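2-dehydro-3-deoxy-d-gluconate/2-dehydro-3-deoxy-phosphogluconate aldolase (Picrophilus torridus, PDB 4UXD) belongs to the dihydrodipicolinate synthetase family of aldolases and folds as a parallel beta/alpha barrel, with four copies in the assembly. Local coordinates at residues A[99-103]-A[139-143]; A[209-213]-A[248-252]; A[226-230]-A[272-276]. One frame throughout, in Å; residues are numbered along the deposited sequence.

Overall arrangement
All three contacts lie in one beta/alpha barrel of the dihydrodipicolinate synthetase family. Contact 1 comes first along the chain and joins the loop after strand 95-97 to helix 133-144. Contacts 2 and 3 lie across the chain's centre from it, with centres about 34 and 29 Å away. These two interleave: 209-213 and 226-230 come from neighbouring strand-to-helix connections, while 248-252 and 272-276 lie on the successive helices 245-264 and 270-279. Their centres are about 17 Å apart, yet they touch where Asp209 OD2 meets Thr227 OG1, 2.6 Å away. The C-terminal helices are thus joined to the loops that follow strands 203-206 and 222-224, while contacts 1 and 2 also face other subunits.

Contact 1: residues A[99-103]-A[139-143]; sequences GSSSI and YYKEI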
ATOM      1  N   GLY A  99      -2.690 -11.109  23.857  1.00 25.51           N
ATOM      2  CA  GLY A  99      -2.348 -11.274  22.454  1.00 15.22           C
ATOM      3  C   GLY A  99      -1.295 -12.324  22.161  1.00 16.26           C
ATOM      4  O   GLY A  99      -0.368 -12.535  22.938  1.00 18.77           O
ATOM      5  N   SER A 100      -1.463 -12.978  21.019  1.00 15.22           N
ATOM      6  CA  SER A 100      -0.582 -14.027  20.523  1.00 18.61           C
ATOM      7  C   SER A 100      -1.231 -14.625  19.280  1.00 23.36           C
ATOM      8  O   SER A 100      -2.450 -14.707  19.210  1.00 27.38           O
ATOM      9  CB  SER A 100      -0.347 -15.120  21.571  1.00 19.59           C
ATOM     10  OG  SER A 100       0.156 -16.298  20.957  1.00 15.21           O
ATOM     11  N   SER A 101      -0.439 -15.064  18.306  1.00 24.03           N
ATOM     12  CA  SER A 101      -1.008 -15.721  17.128  1.00 21.71           C
ATOM     13  C   SER A 101      -1.370 -17.176  17.423  1.00 20.78           C
ATOM     14  O   SER A 101      -2.068 -17.820  16.635  1.00 20.52           O
ATOM     15  CB  SER A 101      -0.043 -15.651  15.942  1.00 18.26           C
ATOM     16  OG  SER A 101      -0.012 -14.347  15.401  1.00 14.02           O
ATOM     17  N   SER A 102      -0.892 -17.687  18.553  1.00 16.66           N
ATOM     18  CA  SER A 102      -1.221 -19.038  18.993  1.00 20.91           C
ATOM     19  C   SER A 102      -2.461 -18.983  19.870  1.00 26.16           C
ATOM     20  O   SER A 102      -2.449 -18.353  20.929  1.00 17.96           O
ATOM     21  CB  SER A 102      -0.044 -19.676  19.752  1.00 28.44           C
ATOM     22  OG  SER A 102      -0.421 -20.864  20.442  1.00 22.44           O
ATOM     23  N   ILE A 103      -3.537 -19.626  19.414  1.00 31.42           N
ATOM     24  CA  ILE A 103      -4.768 -19.692  20.198  1.00 24.27           C
ATOM     25  C   ILE A 103      -4.497 -20.367  21.561  1.00 27.16           C
ATOM     26  O   ILE A 103      -5.185 -20.083  22.543  1.00 28.22           O
ATOM     27  CB  ILE A 103      -5.905 -20.441  19.432  1.00 18.01           C
ATOM     28  CG1 ILE A 103      -7.170 -20.479  20.283  1.00 26.69           C
ATOM     29  CG2 ILE A 103      -5.505 -21.859  19.102  1.00 25.36           C
ATOM     30  CD1 ILE A 103      -8.409 -20.882  19.533  1.00 29.50           C
ATOM     31  N   TYR A 139     -11.366 -17.699  14.742  1.00 26.57           N
ATOM     32  CA  TYR A 139     -10.364 -17.641  15.793  1.00 26.79           C
ATOM     33  C   TYR A 139     -10.922 -17.013  17.096  1.00 28.41           C
ATOM     34  O   TYR A 139     -10.759 -17.582  18.184  1.00 20.49           O
ATOM     35  CB  TYR A 139      -9.172 -16.875  15.262  1.00 19.89           C
ATOM     36  CG  TYR A 139      -8.093 -16.563  16.242  1.00 23.88           C
ATOM     37  CD1 TYR A 139      -7.078 -17.469  16.496  1.00 24.74           C
ATOM     38  CD2 TYR A 139      -8.057 -15.328  16.879  1.00 27.57           C
ATOM     39  CE1 TYR A 139      -6.063 -17.166  17.376  1.00 23.34           C
ATOM     40  CE2 TYR A 139      -7.054 -15.015  17.762  1.00 28.14           C
ATOM     41  CZ  TYR A 139      -6.059 -15.937  18.009  1.00 30.98           C
ATOM     42  OH  TYR A 139      -5.053 -15.611  18.880  1.00 36.71           O
ATOM     43  N   TYR A 140     -11.595 -15.867  16.987  1.00 20.95           N
ATOM     44  CA  TYR A 140     -12.287 -15.277  18.136  1.00 23.46           C
ATOM     45  C   TYR A 140     -13.407 -16.191  18.642  1.00 30.22           C
ATOM     46  O   TYR A 140     -13.684 -16.256  19.838  1.00 24.23           O
ATOM     47  CB  TYR A 140     -12.874 -13.904  17.790  1.00 19.92           C
ATOM     48  CG  TYR A 140     -11.885 -12.766  17.875  1.00 19.72           C
ATOM     49  CD1 TYR A 140     -11.694 -12.065  19.059  1.00 14.23           C
ATOM     50  CD2 TYR A 140     -11.137 -12.400  16.768  1.00 20.27           C
ATOM     51  CE1 TYR A 140     -10.795 -11.030  19.132  1.00 20.10           C
ATOM     52  CE2 TYR A 140     -10.235 -11.364  16.825  1.00 22.85           C
ATOM     53  CZ  TYR A 140     -10.061 -10.676  18.001  1.00 25.53           C
ATOM     54  OH  TYR A 140      -9.143  -9.641  18.028  1.00 17.67           O
ATOM     55  N   LYS A 141     -14.048 -16.894  17.718  1.00 25.86           N
ATOM     56  CA  LYS A 141     -15.121 -17.813  18.059  1.00 29.22           C
ATOM     57  C   LYS A 141     -14.635 -18.902  19.025  1.00 37.26           C
ATOM     58  O   LYS A 141     -15.195 -19.091  20.113  1.00 28.51           O
ATOM     59  CB  LYS A 141     -15.681 -18.439  16.776  1.00 29.44           C
ATOM     60  CG  LYS A 141     -16.879 -19.355  16.958  1.00 46.08           C
ATOM     61  CD  LYS A 141     -17.800 -19.237  15.742  1.00 58.62           C
ATOM     62  CE  LYS A 141     -18.786 -20.395  15.567  1.00 59.23           C
ATOM     63  NZ  LYS A 141     -18.411 -21.637  16.287  1.00 66.91           N
ATOM     64  N   GLU A 142     -13.584 -19.605  18.621  1.00 28.58           N
ATOM     65  CA  GLU A 142     -13.057 -20.710  19.395  1.00 28.53           C
ATOM     66  C   GLU A 142     -12.625 -20.237  20.772  1.00 36.46           C
ATOM     67  O   GLU A 142     -12.776 -20.941  21.771  1.00 38.08           O
ATOM     68  CB  GLU A 142     -11.872 -21.340  18.664  1.00 36.15           C
ATOM     69  CG  GLU A 142     -11.593 -22.784  19.038  1.00 51.77           C
ATOM     70  CD  GLU A 142     -12.091 -23.762  17.983  1.00 71.81           C
ATOM     71  OE1 GLU A 142     -13.148 -23.487  17.367  1.00 73.06           O
ATOM     72  OE2 GLU A 142     -11.415 -24.794  17.762  1.00 65.36           O
ATOM     73  N   ILE A 143     -12.086 -19.024  20.811  1.00 32.24           N
ATOM     74  CA  ILE A 143     -11.509 -18.491  22.028  1.00 33.41           C
ATOM     75  C   ILE A 143     -12.617 -18.059  23.004  1.00 38.11           C
ATOM     76  O   ILE A 143     -12.626 -18.457  24.175  1.00 31.51           O
ATOM     77  CB  ILE A 143     -10.567 -17.318  21.696  1.00 29.05           C
ATOM     78  CG1 ILE A 143      -9.305 -17.844  21.023  1.00 29.01           C
ATOM     79  CG2 ILE A 143     -10.167 -16.558  22.933  1.00 27.62           C
ATOM     80  CD1 ILE A 143      -8.489 -16.791  20.283  1.00 20.31           C
TER
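Tyr139 donates its phenol hydrogen to the backbone carbonyl of Ser100, with OH to O at 2.8 Å and the donor nearly in line with the carbonyl (C=O...donor angle 164°). The ring reaches this loop because CG stands anti to the backbone N (chi1 173°), which sends the long side chain out from helix 133-144. Along the way Tyr139 CE1 lies 3.9 Å from Ile103 CB, an oblique approach, and Ile143 CD1 rests over one ring face near the rim. Ile103 fills the rest of the contact. Its CG1 lies 3.5 Å from Ile143 CG1, the two isoleucines running past each other in opposite directions. The side chains of Ile103 and Glu142 cross at about a right angle, with Ile103 CD1 3.6 Å from Glu142 CB.

The loop is held from within as well. Ser100 OG accepts from Ser102 N at 3.0 Å, forming an ST turn, and also bonds to Glu105; Ser102 then takes the N-cap place before helix 103-115 and bonds to Tyr73 O of the second subunit. That subunit also brings Pro289 against Tyr139 and Pro288 against Glu142.

One directed bond therefore ties the phenol to the backbone, satisfying a buried carbonyl, while the isoleucines supply the greasy seam between two consecutive barrel helices, close to the subunit interface.

Contact 2: residues A[209-213]-A[248-252]; sequences DDLLF and ALKIE
Phe213 and Glu252 make up the close side of this contact. Leu249 CB sits over one face of the Phe213 ring, 3.8 Å from its centroid and 16° off the normal, a CH-pi contact, while Leu249 CD1 comes within 3.6 Å of Phe213 CD2. The two side chains cross at about a right angle. Ala248 CB adds an oblique approach, 3.9 Å from Phe213 CE1.

A turn further on, Glu252 bends at chi2 (79°) and puts its carboxylate into the start of helix 212-217. Glu252 OE2 receives the N-H of Phe213 N at 3.0 Å, close to straight at 158°. The backbone carbonyls before that helix also press on the carboxylate, with Asp209 O 2.8 Å from Glu252 OE1 and Asp210 O 3.2 Å from Glu252 OE2, although acceptor faces acceptor there. The carboxylate of Asp210 leads away from Glu252, and its OD1 forms a salt bridge with Arg189 of the third subunit.

Outward, the packing gives way at Leu249, which is partly exposed and leans on Glu217 of the third subunit; the next residue, Lys250, runs into solvent, poorly ordered.

The chemistry is mixed: an apolar contact of Leu249 over one ring face, with Ala248 beside it, and next to them a buried acid at a helix N-terminus. The helix end would favour a negative charge, whereas a proton on the carboxylate would relieve its repulsion with the carbonyls of Asp209 and Asp210, so a raised pKa for Glu252 is possible.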
ATOM      1  N   ASP A 209      -3.852   9.113  21.074  1.00 28.67           N
ATOM      2  CA  ASP A 209      -3.975  10.203  22.034  1.00 23.39           C
ATOM      3  C   ASP A 209      -4.394  11.531  21.405  1.00 24.21           C
ATOM      4  O   ASP A 209      -5.160  12.294  21.994  1.00 19.37           O
ATOM      5  CB  ASP A 209      -2.646  10.397  22.767  1.00 34.49           C
ATOM      6  CG  ASP A 209      -2.090   9.100  23.337  1.00 31.26           C
ATOM      7  OD1 ASP A 209      -2.325   8.018  22.755  1.00 30.40           O
ATOM      8  OD2 ASP A 209      -1.409   9.172  24.379  1.00 29.16           O
ATOM      9  N   ASP A 210      -3.893  11.825  20.214  1.00 24.81           N
ATOM     10  CA  ASP A 210      -4.227  13.110  19.608  1.00 28.81           C
ATOM     11  C   ASP A 210      -5.669  13.154  19.091  1.00 26.04           C
ATOM     12  O   ASP A 210      -6.204  14.229  18.826  1.00 27.63           O
ATOM     13  CB  ASP A 210      -3.240  13.459  18.488  1.00 32.67           C
ATOM     14  CG  ASP A 210      -2.955  12.306  17.563  1.00 30.76           C
ATOM     15  OD1 ASP A 210      -3.123  11.131  17.968  1.00 22.72           O
ATOM     16  OD2 ASP A 210      -2.538  12.596  16.419  1.00 42.10           O
ATOM     17  N   LEU A 211      -6.308  11.993  18.992  1.00 23.99           N
ATOM     18  CA  LEU A 211      -7.649  11.898  18.448  1.00 17.62           C
ATOM     19  C   LEU A 211      -8.734  11.808  19.529  1.00 27.43           C
ATOM     20  O   LEU A 211      -9.939  11.757  19.217  1.00 24.74           O
ATOM     21  CB  LEU A 211      -7.751  10.692  17.523  1.00 20.15           C
ATOM     22  CG  LEU A 211      -6.812  10.618  16.319  1.00 25.79           C
ATOM     23  CD1 LEU A 211      -7.348   9.558  15.368  1.00 30.52           C
ATOM     24  CD2 LEU A 211      -6.651  11.934  15.595  1.00 21.93           C
ATOM     25  N   LEU A 212      -8.314  11.811  20.787  1.00 26.00           N
ATOM     26  CA  LEU A 212      -9.236  11.631  21.907  1.00 32.37           C
ATOM     27  C   LEU A 212     -10.369  12.658  21.913  1.00 31.84           C
ATOM     28  O   LEU A 212     -11.531  12.306  22.114  1.00 24.99           O
ATOM     29  CB  LEU A 212      -8.475  11.701  23.238  1.00 31.69           C
ATOM     30  CG  LEU A 212      -9.307  11.451  24.500  1.00 43.71           C
ATOM     31  CD1 LEU A 212     -10.086  10.121  24.425  1.00 44.80           C
ATOM     32  CD2 LEU A 212      -8.406  11.460  25.728  1.00 43.88           C
ATOM     33  N   PHE A 213     -10.043  13.926  21.686  1.00 31.06           N
ATOM     34  CA  PHE A 213     -11.070  14.957  21.764  1.00 38.80           C
ATOM     35  C   PHE A 213     -12.132  14.754  20.678  1.00 35.84           C
ATOM     36  O   PHE A 213     -13.324  14.726  20.973  1.00 36.37           O
ATOM     37  CB  PHE A 213     -10.459  16.351  21.660  1.00 38.27           C
ATOM     38  CG  PHE A 213     -11.465  17.450  21.813  1.00 41.14           C
ATOM     39  CD1 PHE A 213     -11.929  17.813  23.069  1.00 43.90           C
ATOM     40  CD2 PHE A 213     -11.958  18.112  20.703  1.00 46.86           C
ATOM     41  CE1 PHE A 213     -12.866  18.824  23.212  1.00 46.70           C
ATOM     42  CE2 PHE A 213     -12.887  19.119  20.842  1.00 46.68           C
ATOM     43  CZ  PHE A 213     -13.346  19.475  22.097  1.00 43.66           C
ATOM     44  N   ALA A 248     -10.642  21.288  27.272  1.00 53.48           N
ATOM     45  CA  ALA A 248     -10.147  19.977  26.878  1.00 59.44           C
ATOM     46  C   ALA A 248      -9.430  20.068  25.532  1.00 55.86           C
ATOM     47  O   ALA A 248      -8.315  19.567  25.383  1.00 57.54           O
ATOM     48  CB  ALA A 248     -11.289  18.973  26.806  1.00 59.06           C
ATOM     49  N   LEU A 249     -10.069  20.717  24.565  1.00 43.10           N
ATOM     50  CA  LEU A 249      -9.499  20.876  23.232  1.00 48.85           C
ATOM     51  C   LEU A 249      -8.148  21.585  23.261  1.00 48.41           C
ATOM     52  O   LEU A 249      -7.259  21.267  22.467  1.00 43.72           O
ATOM     53  CB  LEU A 249     -10.463  21.648  22.326  1.00 48.43           C
ATOM     54  CG  LEU A 249      -9.949  21.995  20.926  1.00 40.36           C
ATOM     55  CD1 LEU A 249      -9.526  20.762  20.153  1.00 29.77           C
ATOM     56  CD2 LEU A 249     -10.994  22.771  20.160  1.00 36.22           C
ATOM     57  N   LYS A 250      -8.004  22.548  24.166  1.00 50.60           N
ATOM     58  CA  LYS A 250      -6.775  23.322  24.268  1.00 54.12           C
ATOM     59  C   LYS A 250      -5.647  22.422  24.766  1.00 52.09           C
ATOM     60  O   LYS A 250      -4.524  22.471  24.253  1.00 43.03           O
ATOM     61  CB  LYS A 250      -6.959  24.521  25.196  1.00 60.93           C
ATOM     62  CG  LYS A 250      -5.740  25.425  25.284  1.00 61.78           C
ATOM     63  CD  LYS A 250      -5.957  26.602  26.222  1.00 85.17           C
ATOM     64  CE  LYS A 250      -6.266  26.162  27.658  1.00 93.87           C
ATOM     65  NZ  LYS A 250      -5.193  25.315  28.268  1.00 78.27           N
ATOM     66  N   ILE A 251      -5.968  21.605  25.768  1.00 43.20           N
ATOM     67  CA  ILE A 251      -5.040  20.611  26.300  1.00 46.81           C
ATOM     68  C   ILE A 251      -4.587  19.685  25.173  1.00 40.33           C
ATOM     69  O   ILE A 251      -3.396  19.412  25.009  1.00 42.82           O
ATOM     70  CB  ILE A 251      -5.687  19.782  27.456  1.00 47.13           C
ATOM     71  CG1 ILE A 251      -5.943  20.670  28.677  1.00 42.70           C
ATOM     72  CG2 ILE A 251      -4.794  18.609  27.868  1.00 36.60           C
ATOM     73  CD1 ILE A 251      -6.833  20.029  29.750  1.00 39.97           C
ATOM     74  N   GLU A 252      -5.540  19.213  24.387  1.00 36.20           N
ATOM     75  CA  GLU A 252      -5.239  18.327  23.271  1.00 39.39           C
ATOM     76  C   GLU A 252      -4.266  18.977  22.284  1.00 44.17           C
ATOM     77  O   GLU A 252      -3.342  18.326  21.796  1.00 35.06           O
ATOM     78  CB  GLU A 252      -6.532  17.936  22.546  1.00 37.31           C
ATOM     79  CG  GLU A 252      -6.356  16.966  21.371  1.00 45.96           C
ATOM     80  CD  GLU A 252      -6.172  15.515  21.806  1.00 35.32           C
ATOM     81  OE1 GLU A 252      -5.032  15.136  22.145  1.00 30.77           O
ATOM     82  OE2 GLU A 252      -7.167  14.756  21.794  1.00 28.02           O
TER

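Contact 3: residues A[226-230]-A[272-276]; sequences GTTNF and YYEYF. With GOL (glycerol), chain F.
Phe230, at the end of 226-230, presses its ring against helix 270-279. Phe230 CB lies 3.9 Å from Tyr275 CD1. With chi1 at 38° the ring is set between the backbone N and the carbonyl carbon, which turns it toward the helix. Phe230 CG and CE1 also face the Tyr275 ring, Phe230 CG at 3.6 Å from Tyr275 CD1. Phe230 CD1 meets Tyr275 CD1 tightly at 3.2 Å; the two rings are near parallel, 26° apart, but slid so that they barely overlap. Phe230 CD2 lies near Tyr272 O and Phe276 N, Phe230 CE2 comes 3.3 Å from Tyr272 O, and at the tip Phe230 CZ touches Tyr272 CD2 at 3.6 Å. Tyr275 CB stands over the centre of one Phe230 face, a CH-pi contact with the centroid 3.9 Å away, while Thr227 O lies over the opposite face. The three rings form an aromatic cluster.

Beyond it, the edge of the Tyr272 ring runs along Gly226 and Thr227 N, and Tyr272 OH shares a hydrogen bond with glycerol O1 at 2.8 Å. Gly226 O locks the 3-10 turn by taking Asn229 ND2 at 2.7 Å as well as Asn229 N.

Helix 270-279 is thus packed against the loop between strand 222-224 and helix 233-240; helix 245-264 adds Met260 and Leu263 beside Tyr272 and Leu259 beside Tyr275, while Asn229 reaches strand 27-31 through Pro31 O.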
ATOM      1  N   GLY A 226      -0.978   5.872  25.267  1.00 16.37           N
ATOM      2  CA  GLY A 226       0.363   5.575  25.739  1.00 27.15           C
ATOM      3  C   GLY A 226       1.091   6.716  26.441  1.00 31.98           C
ATOM      4  O   GLY A 226       1.966   6.480  27.272  1.00 29.88           O
ATOM      5  N   THR A 227       0.755   7.955  26.111  1.00 26.46           N
ATOM      6  CA  THR A 227       1.421   9.084  26.735  1.00 30.32           C
ATOM      7  C   THR A 227       1.149   9.172  28.243  1.00 32.38           C
ATOM      8  O   THR A 227       1.847   9.899  28.951  1.00 34.37           O
ATOM      9  CB  THR A 227       0.999  10.406  26.089  1.00 32.46           C
ATOM     10  OG1 THR A 227      -0.407  10.629  26.305  1.00 24.75           O
ATOM     11  CG2 THR A 227       1.327  10.384  24.604  1.00 24.49           C
ATOM     12  N   THR A 228       0.156   8.439  28.737  1.00 17.07           N
ATOM     13  CA  THR A 228      -0.134   8.446  30.167  1.00 30.89           C
ATOM     14  C   THR A 228       0.971   7.749  30.979  1.00 32.26           C
ATOM     15  O   THR A 228       0.982   7.830  32.197  1.00 19.57           O
ATOM     16  CB  THR A 228      -1.490   7.784  30.488  1.00 26.58           C
ATOM     17  OG1 THR A 228      -1.476   6.408  30.083  1.00 23.57           O
ATOM     18  CG2 THR A 228      -2.607   8.512  29.774  1.00 29.30           C
ATOM     19  N   ASN A 229       1.903   7.087  30.301  1.00 21.78           N
ATOM     20  CA  ASN A 229       3.024   6.463  30.978  1.00 29.02           C
ATOM     21  C   ASN A 229       3.954   7.490  31.644  1.00 35.94           C
ATOM     22  O   ASN A 229       4.766   7.135  32.493  1.00 33.01           O
ATOM     23  CB  ASN A 229       3.826   5.609  29.992  1.00 28.23           C
ATOM     24  CG  ASN A 229       3.191   4.269  29.733  1.00 25.87           C
ATOM     25  OD1 ASN A 229       3.361   3.333  30.512  1.00 20.58           O
ATOM     26  ND2 ASN A 229       2.457   4.160  28.626  1.00 23.73           N
ATOM     27  N   PHE A 230       3.839   8.756  31.251  1.00 34.62           N
ATOM     28  CA  PHE A 230       4.739   9.793  31.740  1.00 30.04           C
ATOM     29  C   PHE A 230       4.159  11.194  31.569  1.00 30.27           C
ATOM     30  O   PHE A 230       4.866  12.184  31.694  1.00 35.18           O
ATOM     31  CB  PHE A 230       6.079   9.694  31.019  1.00 39.84           C
ATOM     32  CG  PHE A 230       5.948   9.344  29.573  1.00 34.77           C
ATOM     33  CD1 PHE A 230       5.637  10.311  28.640  1.00 36.41           C
ATOM     34  CD2 PHE A 230       6.101   8.034  29.152  1.00 34.00           C
ATOM     35  CE1 PHE A 230       5.501   9.976  27.314  1.00 38.41           C
ATOM     36  CE2 PHE A 230       5.967   7.696  27.830  1.00 29.54           C
ATOM     37  CZ  PHE A 230       5.669   8.662  26.909  1.00 31.13           C
ATOM     38  N   TYR A 272       8.919   6.159  23.961  1.00 28.81           N
ATOM     39  CA  TYR A 272       8.090   6.072  25.166  1.00 33.21           C
ATOM     40  C   TYR A 272       8.922   5.568  26.328  1.00 38.18           C
ATOM     41  O   TYR A 272       8.757   6.004  27.469  1.00 34.34           O
ATOM     42  CB  TYR A 272       6.886   5.141  24.957  1.00 29.90           C
ATOM     43  CG  TYR A 272       5.815   5.714  24.049  1.00 34.30           C
ATOM     44  CD1 TYR A 272       6.008   5.803  22.671  1.00 34.37           C
ATOM     45  CD2 TYR A 272       4.607   6.167  24.568  1.00 31.36           C
ATOM     46  CE1 TYR A 272       5.025   6.324  21.840  1.00 31.85           C
ATOM     47  CE2 TYR A 272       3.626   6.697  23.747  1.00 31.59           C
ATOM     48  CZ  TYR A 272       3.840   6.767  22.387  1.00 27.42           C
ATOM     49  OH  TYR A 272       2.868   7.289  21.576  1.00 27.74           O
ATOM     50  N   TYR A 273       9.822   4.642  26.018  1.00 31.85           N
ATOM     51  CA  TYR A 273      10.660   4.039  27.022  1.00 38.51           C
ATOM     52  C   TYR A 273      11.691   5.061  27.507  1.00 36.00           C
ATOM     53  O   TYR A 273      11.810   5.285  28.707  1.00 36.66           O
ATOM     54  CB  TYR A 273      11.302   2.750  26.474  1.00 33.24           C
ATOM     55  CG  TYR A 273      10.314   1.591  26.484  1.00 27.99           C
ATOM     56  CD1 TYR A 273       9.297   1.503  25.543  1.00 27.48           C
ATOM     57  CD2 TYR A 273      10.377   0.613  27.458  1.00 34.51           C
ATOM     58  CE1 TYR A 273       8.377   0.465  25.568  1.00 28.29           C
ATOM     59  CE2 TYR A 273       9.462  -0.426  27.495  1.00 30.15           C
ATOM     60  CZ  TYR A 273       8.464  -0.497  26.550  1.00 28.73           C
ATOM     61  OH  TYR A 273       7.559  -1.538  26.586  1.00 20.39           O
ATOM     62  N   GLU A 274      12.402   5.707  26.592  1.00 30.88           N
ATOM     63  CA  GLU A 274      13.359   6.721  27.005  1.00 43.23           C
ATOM     64  C   GLU A 274      12.668   7.788  27.855  1.00 49.71           C
ATOM     65  O   GLU A 274      13.171   8.193  28.907  1.00 47.08           O
ATOM     66  CB  GLU A 274      14.026   7.367  25.791  1.00 41.83           C
ATOM     67  CG  GLU A 274      15.143   8.329  26.147  1.00 57.62           C
ATOM     68  CD  GLU A 274      15.975   8.739  24.937  1.00 85.73           C
ATOM     69  OE1 GLU A 274      15.822   8.100  23.873  1.00 76.40           O
ATOM     70  OE2 GLU A 274      16.772   9.702  25.045  1.00 87.88           O
ATOM     71  N   TYR A 275      11.495   8.218  27.406  1.00 45.32           N
ATOM     72  CA  TYR A 275      10.813   9.329  28.035  1.00 37.02           C
ATOM     73  C   TYR A 275      10.480   8.957  29.462  1.00 39.21           C
ATOM     74  O   TYR A 275      10.571   9.783  30.369  1.00 44.03           O
ATOM     75  CB  TYR A 275       9.553   9.701  27.257  1.00 45.67           C
ATOM     76  CG  TYR A 275       9.096  11.124  27.462  1.00 51.18           C
ATOM     77  CD1 TYR A 275       8.592  11.543  28.686  1.00 59.67           C
ATOM     78  CD2 TYR A 275       9.156  12.048  26.430  1.00 51.77           C
ATOM     79  CE1 TYR A 275       8.167  12.846  28.878  1.00 69.29           C
ATOM     80  CE2 TYR A 275       8.734  13.353  26.612  1.00 61.33           C
ATOM     81  CZ  TYR A 275       8.239  13.749  27.838  1.00 70.46           C
ATOM     82  OH  TYR A 275       7.816  15.050  28.027  1.00 62.77           O
ATOM     83  N   PHE A 276      10.111   7.700  29.659  1.00 44.38           N
ATOM     84  CA  PHE A 276       9.818   7.198  30.991  1.00 40.44           C
ATOM     85  C   PHE A 276      11.093   7.067  31.831  1.00 40.12           C
ATOM     86  O   PHE A 276      11.088   7.305  33.040  1.00 41.48           O
ATOM     87  CB  PHE A 276       9.118   5.847  30.917  1.00 28.69           C
ATOM     88  CG  PHE A 276       8.922   5.218  32.256  1.00 42.88           C
ATOM     89  CD1 PHE A 276       7.871   5.613  33.068  1.00 35.54           C
ATOM     90  CD2 PHE A 276       9.811   4.251  32.727  1.00 41.83           C
ATOM     91  CE1 PHE A 276       7.693   5.037  34.319  1.00 43.18           C
ATOM     92  CE2 PHE A 276       9.636   3.679  33.977  1.00 34.37           C
ATOM     93  CZ  PHE A 276       8.581   4.072  34.773  1.00 33.91           C
TER
HETATM   94  C1  GOL F1276      -0.015   6.164  21.387  1.00 39.11           C
HETATM   95  O1  GOL F1276       0.373   6.699  22.632  1.00 25.45           O
HETATM   96  C2  GOL F1276       0.125   4.646  21.381  1.00 40.53           C
HETATM   97  O2  GOL F1276      -0.304   4.149  20.126  1.00 52.25           O
HETATM   98  C3  GOL F1276      -0.667   4.011  22.526  1.00 37.37           C
HETATM   99  O3  GOL F1276      -1.924   4.626  22.716  1.00 25.60           O